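Side-chain contacts in solute carrier family 15 member 1 (Mus musculus, PDB 5A9D), which probably carries di- and tripeptides into intestinal cells together with protons, the part described here being its extracellular domain: residues 48-53 / 73-78; 5-10 / 19-24; 157-160 / 166-169. All coordinates share one frame; numbering follows the deposited sequence.

Overall arrangement
From the N terminus the three contacts follow one another in series; none nests in or crosses another. Contact 2 comes first, closing the short link between residues 5-10 and 19-24, and contact 1 then closes the longer path from 48-53 to 73-78. Both join the same two facing sheets of the first immunoglobulin-like sandwich: strands 4-11 and 69-76 are neighbours in one sheet, 17-21 and 49-52 in the other, and the two contacts touch, their centres about 11 Å apart. Contact 3, in the second sandwich on the opposite side of the chain's centre, lies about 41 Å from contact 1, centre to centre. There it closes the short connection by which loop 157-160 leads into strand 164-171.

Contact 1 of 3, residues 48-53 / 73-78; sequences INISSS and LLVWNP
I50 faces V75 across the gap between two sheets, their CA atoms 8.0 Å apart, and the touching parts of 48-53 and 73-78 run in directions 31° from each other. No hydrogen bond joins the segments. They draw closer toward their C-terminal ends, where the CA atoms of S52 and P78 come within 6.6 Å, just past a cis peptide bond between N77 and P78. The centre of the contact is aliphatic. I50 carries its CG1 branch beside the backbone N (chi1 -61°), and the extended end of that branch brings CD1 up to the opposing strand. I50 CD1 lies 3.9 Å from V75 CG1, while I50 CG2 approaches the same V75 methyl at 4.1 Å, so two branches of the isoleucine close on one methyl of the valine. I50 CD1 also meets L73 CD2 tip to tip at 4.1 Å. Y81 of strand 80-88 touches both I50 and L73, and V75 packs on V9 of strand 4-11. Farther along, S52 OG stands 4.3 Å from N77 CB, a packing contact only. The polar groups are met by the loop between strands 4-11 and 17-21: N77 OD1 is hydrogen-bonded to N14 N, and S52 OG makes a weak bond to N15 OD1. Beyond the sandwich, W76 stacks on H124 of the second subunit. Strands of two facing sheets, turned at a modest angle and meeting through aliphatic side chains without backbone bonds, are characteristic of the core of an immunoglobulin-like beta-sandwich, here that of the domain's first half.

Contact 2 of 3, residues 5-10 / 19-24; sequences VQIKVL and VHFPGN
V9 meets both V19 and F21 in the core of an immunoglobulin-like sandwich, where strand 4-11 of one sheet faces strand 17-21 of the other. V9 CG1 points at V19 CG2, the two methyls tip to tip at 3.7 Å. On the other branch, V9 CG2 comes to the edge of the phenylalanine ring, near its plane, at 3.8 Å from F21 CZ. I7 meets the same ring obliquely, I7 CD1 lying 4.0 Å from F21 CE1. Replacing F21 with an alanine would probably open a gap between the sheets and leave V9 CG2 and the end of I7 without their main partner across this contact. The ring reaches this place because its CG lies beside the backbone N (chi1 -67°), and V19 CG1 packs over one face, 3.4 Å above the plane of the F21 ring and offset toward the rim. Further out, F21 stacks with F40 of strand 32-41, I7 touches F65 and V19 touches I48. The strand segments run nearly antiparallel, 162° between their directions, with axes 10.3 Å apart, too far for backbone pairing. A type II turn from F21 to N24 then reverses the chain, with G23 at positive phi. It is closed by N24 N bonding to F21 O at 3.1 Å; in return N24 O, lying in plane at the edge of the F21 ring, accepts a hydrogen bond from F21 N at 2.8 Å.

Contact 3 of 3, residues 157-160 / 166-169; sequences SNLD and TYVI
S157 and Y167 approach each other from well-separated backbones, their CA atoms 10.6 Å apart, with the irregular segment 157-160 beyond the end of a long side chain rising from strand 164-171. This is the second immunoglobulin-like sandwich, and the loop links strand 153-155 of one sheet to strand 164-171 of the other. The Y167 side chain covers most of this distance. With CG beside its backbone N and anti to its carbonyl carbon (chi1 -78°), the ring extends toward the loop and presents its hydroxyl there. L159 crosses this end obliquely, L159 CD1 lying 3.8 Å from Y167 OH, an apolar methyl packed against the phenol oxygen. The backbone S157 N is also near, 3.6 Å from Y167 OH, but the pair forms no hydrogen bond. The loop bends just past S157 in an inverse gamma turn centred on N158, closed by a weak bond of 2.8 Å from L159 N to S157 O; the bend brings L159 to the same hydroxyl that S157 approaches. L159 also packs on N97 and I99 of strand 97-103 and on K137. The tyrosine ring meets that of F101 with planes at about 75°, and V179 and E181 of strand 177-184 touch the Y167 side chain. The polar link across the contact is indirect. S157 OG is hydrogen-bonded to E181 OE1 and also accepts a bond from a water molecule at 2.9 Å. That water, in plane at the edge of the tyrosine ring, completes the bridge with its oxygen 2.6 Å from Y167 OH.

Contact 1 of 3, residues 48-53 / 73-78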
loop_
_atom_site.group_PDB
_atom_site.type_symbol
_atom_site.label_atom_id
_atom_site.label_comp_id
_atom_site.label_asym_id
_atom_site.label_seq_id
_atom_site.Cartn_x
_atom_site.Cartn_y
_atom_site.Cartn_z
ATOM N N ILE A 48 -19.571 9.978 3.683
ATOM C CA ILE A 48 -18.902 10.215 4.953
ATOM C C ILE A 48 -18.623 11.700 5.012
ATOM O O ILE A 48 -17.976 12.232 4.110
ATOM C CB ILE A 48 -17.616 9.348 5.136
ATOM C CG1 ILE A 48 -17.940 7.835 5.091
ATOM C CG2 ILE A 48 -16.912 9.700 6.464
ATOM C CD1 ILE A 48 -16.705 6.915 4.940
ATOM N N ASN A 49 -19.132 12.373 6.048
ATOM C CA ASN A 49 -18.949 13.809 6.254
ATOM C C ASN A 49 -18.062 14.022 7.450
ATOM O O ASN A 49 -18.143 13.275 8.419
ATOM C CB ASN A 49 -20.295 14.535 6.464
ATOM C CG ASN A 49 -21.336 14.193 5.438
ATOM O OD1 ASN A 49 -21.141 14.360 4.222
ATOM N ND2 ASN A 49 -22.456 13.668 5.910
ATOM N N ILE A 50 -17.213 15.043 7.385
ATOM C CA ILE A 50 -16.271 15.403 8.439
ATOM C C ILE A 50 -16.488 16.860 8.774
ATOM O O ILE A 50 -16.595 17.705 7.877
ATOM C CB ILE A 50 -14.811 15.126 7.989
ATOM C CG1 ILE A 50 -14.583 13.632 7.668
ATOM C CG2 ILE A 50 -13.798 15.636 9.012
ATOM C CD1 ILE A 50 -13.351 13.384 6.853
ATOM N N SER A 51 -16.569 17.153 10.070
ATOM C CA SER A 51 -16.741 18.510 10.565
ATOM C C SER A 51 -15.814 18.789 11.745
ATOM O O SER A 51 -15.275 17.853 12.346
ATOM C CB SER A 51 -18.201 18.760 10.929
ATOM O OG SER A 51 -18.656 17.969 12.016
ATOM N N SER A 52 -15.640 20.082 12.071
ATOM C CA SER A 52 -14.834 20.570 13.186
ATOM C C SER A 52 -15.685 21.419 14.087
ATOM O O SER A 52 -16.574 22.137 13.610
ATOM C CB SER A 52 -13.668 21.415 12.681
ATOM O OG SER A 52 -12.448 20.694 12.711
ATOM N N SER A 53 -15.384 21.379 15.395
ATOM C CA SER A 53 -16.053 22.196 16.396
ATOM C C SER A 53 -15.837 23.695 16.070
ATOM O O SER A 53 -14.727 24.086 15.688
ATOM C CB SER A 53 -15.529 21.861 17.789
ATOM O OG SER A 53 -14.115 21.763 17.806
ATOM N N LEU A 73 -8.584 6.678 8.643
ATOM C CA LEU A 73 -9.040 7.961 8.183
ATOM C C LEU A 73 -8.344 9.020 9.055
ATOM O O LEU A 73 -8.688 9.204 10.241
ATOM C CB LEU A 73 -10.580 8.081 8.238
ATOM C CG LEU A 73 -11.188 9.456 7.818
ATOM C CD1 LEU A 73 -10.911 9.795 6.329
ATOM C CD2 LEU A 73 -12.690 9.497 8.095
ATOM N N LEU A 74 -7.328 9.682 8.488
ATOM C CA LEU A 74 -6.630 10.744 9.207
ATOM C C LEU A 74 -7.479 11.990 9.041
ATOM O O LEU A 74 -7.924 12.245 7.931
ATOM C CB LEU A 74 -5.226 11.019 8.627
ATOM C CG LEU A 74 -4.148 9.949 8.766
ATOM C CD1 LEU A 74 -2.892 10.396 8.047
ATOM C CD2 LEU A 74 -3.793 9.706 10.233
ATOM N N VAL A 75 -7.779 12.712 10.148
ATOM C CA VAL A 75 -8.560 13.962 10.104
ATOM C C VAL A 75 -7.787 15.076 10.843
ATOM O O VAL A 75 -7.104 14.798 11.841
ATOM C CB VAL A 75 -10.041 13.831 10.596
ATOM C CG1 VAL A 75 -10.840 12.848 9.726
ATOM C CG2 VAL A 75 -10.129 13.420 12.075
ATOM N N TRP A 76 -7.879 16.317 10.357
ATOM C CA TRP A 76 -7.234 17.480 10.974
ATOM C C TRP A 76 -7.985 18.760 10.607
ATOM O O TRP A 76 -8.797 18.753 9.681
ATOM C CB TRP A 76 -5.711 17.567 10.689
ATOM C CG TRP A 76 -5.322 17.771 9.252
ATOM C CD1 TRP A 76 -4.926 18.940 8.674
ATOM C CD2 TRP A 76 -5.175 16.754 8.243
ATOM N NE1 TRP A 76 -4.560 18.723 7.369
ATOM C CE2 TRP A 76 -4.734 17.394 7.067
ATOM C CE3 TRP A 76 -5.410 15.363 8.213
ATOM C CZ2 TRP A 76 -4.548 16.709 5.863
ATOM C CZ3 TRP A 76 -5.204 14.676 7.032
ATOM C CH2 TRP A 76 -4.796 15.348 5.864
ATOM N N ASN A 77 -7.779 19.814 11.380
ATOM C CA ASN A 77 -8.438 21.108 11.189
ATOM C C ASN A 77 -7.861 21.892 9.985
ATOM O O ASN A 77 -6.635 21.881 9.809
ATOM C CB ASN A 77 -8.344 21.923 12.484
ATOM C CG ASN A 77 -6.933 22.315 12.871
ATOM O OD1 ASN A 77 -6.100 21.476 13.244
ATOM N ND2 ASN A 77 -6.633 23.610 12.786
ATOM N N PRO A 78 -8.678 22.568 9.124
ATOM C CA PRO A 78 -10.144 22.726 9.132
ATOM C C PRO A 78 -10.873 21.754 8.185
ATOM O O PRO A 78 -10.996 22.031 6.992
ATOM C CB PRO A 78 -10.321 24.178 8.665
ATOM C CG PRO A 78 -9.056 24.503 7.849
ATOM C CD PRO A 78 -8.100 23.338 8.007
#

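Contact 2 of 3, residues 5-10 / 19-24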
loop_
_atom_site.group_PDB
_atom_site.type_symbol
_atom_site.label_atom_id
_atom_site.label_comp_id
_atom_site.label_asym_id
_atom_site.label_seq_id
_atom_site.Cartn_x
_atom_site.Cartn_y
_atom_site.Cartn_z
ATOM N N VAL A 5 -15.751 -3.057 4.908
ATOM C CA VAL A 5 -14.726 -2.023 4.935
ATOM C C VAL A 5 -14.483 -1.693 6.417
ATOM O O VAL A 5 -15.444 -1.503 7.167
ATOM C CB VAL A 5 -15.217 -0.796 4.108
ATOM C CG1 VAL A 5 -14.401 0.462 4.408
ATOM C CG2 VAL A 5 -15.167 -1.112 2.609
ATOM N N GLN A 6 -13.217 -1.735 6.858
ATOM C CA GLN A 6 -12.889 -1.399 8.244
ATOM C C GLN A 6 -12.216 -0.035 8.249
ATOM O O GLN A 6 -11.320 0.228 7.436
ATOM C CB GLN A 6 -12.020 -2.462 8.907
ATOM C CG GLN A 6 -12.793 -3.718 9.365
ATOM C CD GLN A 6 -11.890 -4.783 9.970
ATOM O OE1 GLN A 6 -10.827 -4.494 10.499
ATOM N NE2 GLN A 6 -12.266 -6.056 9.893
ATOM N N ILE A 7 -12.709 0.869 9.110
ATOM C CA ILE A 7 -12.201 2.235 9.219
ATOM C C ILE A 7 -11.952 2.614 10.682
ATOM O O ILE A 7 -12.843 2.526 11.516
ATOM C CB ILE A 7 -13.163 3.274 8.552
ATOM C CG1 ILE A 7 -13.549 2.858 7.113
ATOM C CG2 ILE A 7 -12.558 4.708 8.593
ATOM C CD1 ILE A 7 -14.768 3.597 6.476
ATOM N N LYS A 8 -10.761 3.134 10.938
ATOM C CA LYS A 8 -10.332 3.680 12.228
ATOM C C LYS A 8 -10.142 5.166 11.957
ATOM O O LYS A 8 -9.683 5.530 10.882
ATOM C CB LYS A 8 -8.997 3.035 12.650
ATOM C CG LYS A 8 -8.301 3.637 13.855
ATOM C CD LYS A 8 -6.826 3.522 13.595
ATOM C CE LYS A 8 -6.103 2.729 14.629
ATOM N NZ LYS A 8 -4.783 2.316 14.117
ATOM N N VAL A 9 -10.519 6.022 12.889
ATOM C CA VAL A 9 -10.334 7.471 12.696
ATOM C C VAL A 9 -9.227 7.934 13.634
ATOM O O VAL A 9 -9.230 7.559 14.794
ATOM C CB VAL A 9 -11.632 8.283 12.918
ATOM C CG1 VAL A 9 -11.420 9.784 12.596
ATOM C CG2 VAL A 9 -12.786 7.704 12.101
ATOM N N LEU A 10 -8.278 8.732 13.122
ATOM C CA LEU A 10 -7.220 9.299 13.933
ATOM C C LEU A 10 -7.219 10.805 13.684
ATOM O O LEU A 10 -6.993 11.278 12.566
ATOM C CB LEU A 10 -5.846 8.618 13.627
ATOM C CG LEU A 10 -4.542 9.289 14.126
ATOM C CD1 LEU A 10 -4.482 9.385 15.652
ATOM C CD2 LEU A 10 -3.305 8.528 13.644
ATOM N N VAL A 19 -16.669 12.640 12.554
ATOM C CA VAL A 19 -16.827 11.891 11.312
ATOM C C VAL A 19 -18.214 11.291 11.375
ATOM O O VAL A 19 -18.527 10.533 12.308
ATOM C CB VAL A 19 -15.741 10.804 11.132
ATOM C CG1 VAL A 19 -15.979 10.050 9.822
ATOM C CG2 VAL A 19 -14.348 11.434 11.134
ATOM N N HIS A 20 -19.047 11.652 10.405
ATOM C CA HIS A 20 -20.425 11.189 10.313
ATOM C C HIS A 20 -20.490 10.067 9.307
ATOM O O HIS A 20 -20.314 10.281 8.110
ATOM C CB HIS A 20 -21.396 12.324 9.904
ATOM C CG HIS A 20 -21.333 13.541 10.774
ATOM N ND1 HIS A 20 -22.222 13.723 11.817
ATOM C CD2 HIS A 20 -20.510 14.616 10.703
ATOM C CE1 HIS A 20 -21.915 14.895 12.350
ATOM N NE2 HIS A 20 -20.894 15.474 11.707
ATOM N N PHE A 21 -20.686 8.866 9.809
ATOM C CA PHE A 21 -20.814 7.673 9.002
ATOM C C PHE A 21 -22.314 7.416 8.916
ATOM O O PHE A 21 -23.049 7.923 9.768
ATOM C CB PHE A 21 -20.146 6.487 9.711
ATOM C CG PHE A 21 -18.650 6.564 9.856
ATOM C CD1 PHE A 21 -17.813 6.209 8.793
ATOM C CD2 PHE A 21 -18.067 6.912 11.078
ATOM C CE1 PHE A 21 -16.417 6.220 8.943
ATOM C CE2 PHE A 21 -16.681 6.944 11.224
ATOM C CZ PHE A 21 -15.863 6.571 10.161
ATOM N N PRO A 22 -22.836 6.647 7.950
ATOM C CA PRO A 22 -24.297 6.426 7.936
ATOM C C PRO A 22 -24.758 5.674 9.196
ATOM O O PRO A 22 -24.212 4.629 9.556
ATOM C CB PRO A 22 -24.534 5.658 6.624
ATOM C CG PRO A 22 -23.296 5.937 5.791
ATOM C CD PRO A 22 -22.186 5.968 6.817
ATOM N N GLY A 23 -25.658 6.315 9.924
ATOM C CA GLY A 23 -26.219 5.813 11.172
ATOM C C GLY A 23 -25.387 6.018 12.430
ATOM O O GLY A 23 -25.873 5.701 13.522
ATOM N N ASN A 24 -24.117 6.510 12.307
ATOM C CA ASN A 24 -23.280 6.697 13.489
ATOM C C ASN A 24 -22.202 7.803 13.319
ATOM O O ASN A 24 -21.483 7.858 12.318
ATOM C CB ASN A 24 -22.700 5.343 13.985
ATOM C CG ASN A 24 -21.236 5.086 13.877
ATOM O OD1 ASN A 24 -20.675 4.885 12.799
ATOM N ND2 ASN A 24 -20.603 4.957 15.035
#

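Contact 3 of 3, residues 157-160 / 166-169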
loop_
_atom_site.group_PDB
_atom_site.type_symbol
_atom_site.label_atom_id
_atom_site.label_comp_id
_atom_site.label_asym_id
_atom_site.label_seq_id
_atom_site.Cartn_x
_atom_site.Cartn_y
_atom_site.Cartn_z
ATOM N N SER A 157 -5.746 -21.507 -12.283
ATOM C CA SER A 157 -5.162 -22.831 -12.371
ATOM C C SER A 157 -5.263 -23.513 -10.977
ATOM O O SER A 157 -5.797 -22.917 -10.026
ATOM C CB SER A 157 -3.720 -22.755 -12.856
ATOM O OG SER A 157 -2.909 -22.060 -11.928
ATOM N N ASN A 158 -4.750 -24.745 -10.858
ATOM C CA ASN A 158 -4.754 -25.463 -9.598
ATOM C C ASN A 158 -3.743 -24.861 -8.633
ATOM O O ASN A 158 -2.610 -25.337 -8.537
ATOM C CB ASN A 158 -4.518 -26.965 -9.797
ATOM C CG ASN A 158 -4.741 -27.810 -8.549
ATOM O OD1 ASN A 158 -4.674 -29.040 -8.591
ATOM N ND2 ASN A 158 -5.006 -27.189 -7.411
ATOM N N LEU A 159 -4.195 -23.836 -7.909
ATOM C CA LEU A 159 -3.507 -23.066 -6.880
ATOM C C LEU A 159 -2.768 -24.001 -5.922
ATOM O O LEU A 159 -3.415 -24.820 -5.247
ATOM C CB LEU A 159 -4.588 -22.317 -6.069
ATOM C CG LEU A 159 -4.858 -20.819 -6.308
ATOM C CD1 LEU A 159 -4.909 -20.465 -7.797
ATOM C CD2 LEU A 159 -6.123 -20.389 -5.582
ATOM N N ASP A 160 -1.420 -23.892 -5.865
ATOM C CA ASP A 160 -0.605 -24.695 -4.947
ATOM C C ASP A 160 -0.879 -24.302 -3.470
ATOM O O ASP A 160 -1.980 -23.884 -3.158
ATOM C CB ASP A 160 0.890 -24.611 -5.320
ATOM C CG ASP A 160 1.250 -25.172 -6.697
ATOM O OD1 ASP A 160 0.719 -26.254 -7.065
ATOM O OD2 ASP A 160 2.105 -24.557 -7.386
ATOM N N THR A 166 0.076 -13.315 -9.914
ATOM C CA THR A 166 -0.342 -12.084 -10.562
ATOM C C THR A 166 -1.038 -12.534 -11.833
ATOM O O THR A 166 -0.462 -13.251 -12.648
ATOM C CB THR A 166 0.846 -11.177 -10.858
ATOM O OG1 THR A 166 1.405 -10.737 -9.639
ATOM C CG2 THR A 166 0.449 -9.937 -11.636
ATOM N N TYR A 167 -2.281 -12.158 -11.959
ATOM C CA TYR A 167 -3.087 -12.484 -13.134
ATOM C C TYR A 167 -3.163 -11.229 -13.990
ATOM O O TYR A 167 -3.639 -10.194 -13.519
ATOM C CB TYR A 167 -4.468 -12.979 -12.649
ATOM C CG TYR A 167 -4.477 -14.411 -12.143
ATOM C CD1 TYR A 167 -3.351 -14.973 -11.544
ATOM C CD2 TYR A 167 -5.587 -15.228 -12.324
ATOM C CE1 TYR A 167 -3.332 -16.317 -11.146
ATOM C CE2 TYR A 167 -5.575 -16.572 -11.934
ATOM C CZ TYR A 167 -4.452 -17.106 -11.332
ATOM O OH TYR A 167 -4.456 -18.423 -10.930
ATOM N N VAL A 168 -2.549 -11.266 -15.182
ATOM C CA VAL A 168 -2.504 -10.097 -16.079
ATOM C C VAL A 168 -3.654 -10.200 -17.068
ATOM O O VAL A 168 -3.719 -11.148 -17.828
ATOM C CB VAL A 168 -1.116 -9.940 -16.785
ATOM C CG1 VAL A 168 -1.146 -8.826 -17.829
ATOM C CG2 VAL A 168 0.003 -9.689 -15.774
ATOM N N ILE A 169 -4.543 -9.205 -17.065
ATOM C CA ILE A 169 -5.710 -9.145 -17.933
ATOM C C ILE A 169 -5.344 -8.371 -19.176
ATOM O O ILE A 169 -4.939 -7.218 -19.056
ATOM C CB ILE A 169 -6.876 -8.461 -17.164
ATOM C CG1 ILE A 169 -7.187 -9.235 -15.839
ATOM C CG2 ILE A 169 -8.129 -8.288 -18.097
ATOM C CD1 ILE A 169 -8.117 -8.384 -14.821
HETATM O O HOH W 1 -2.483 -19.925 -10.000
#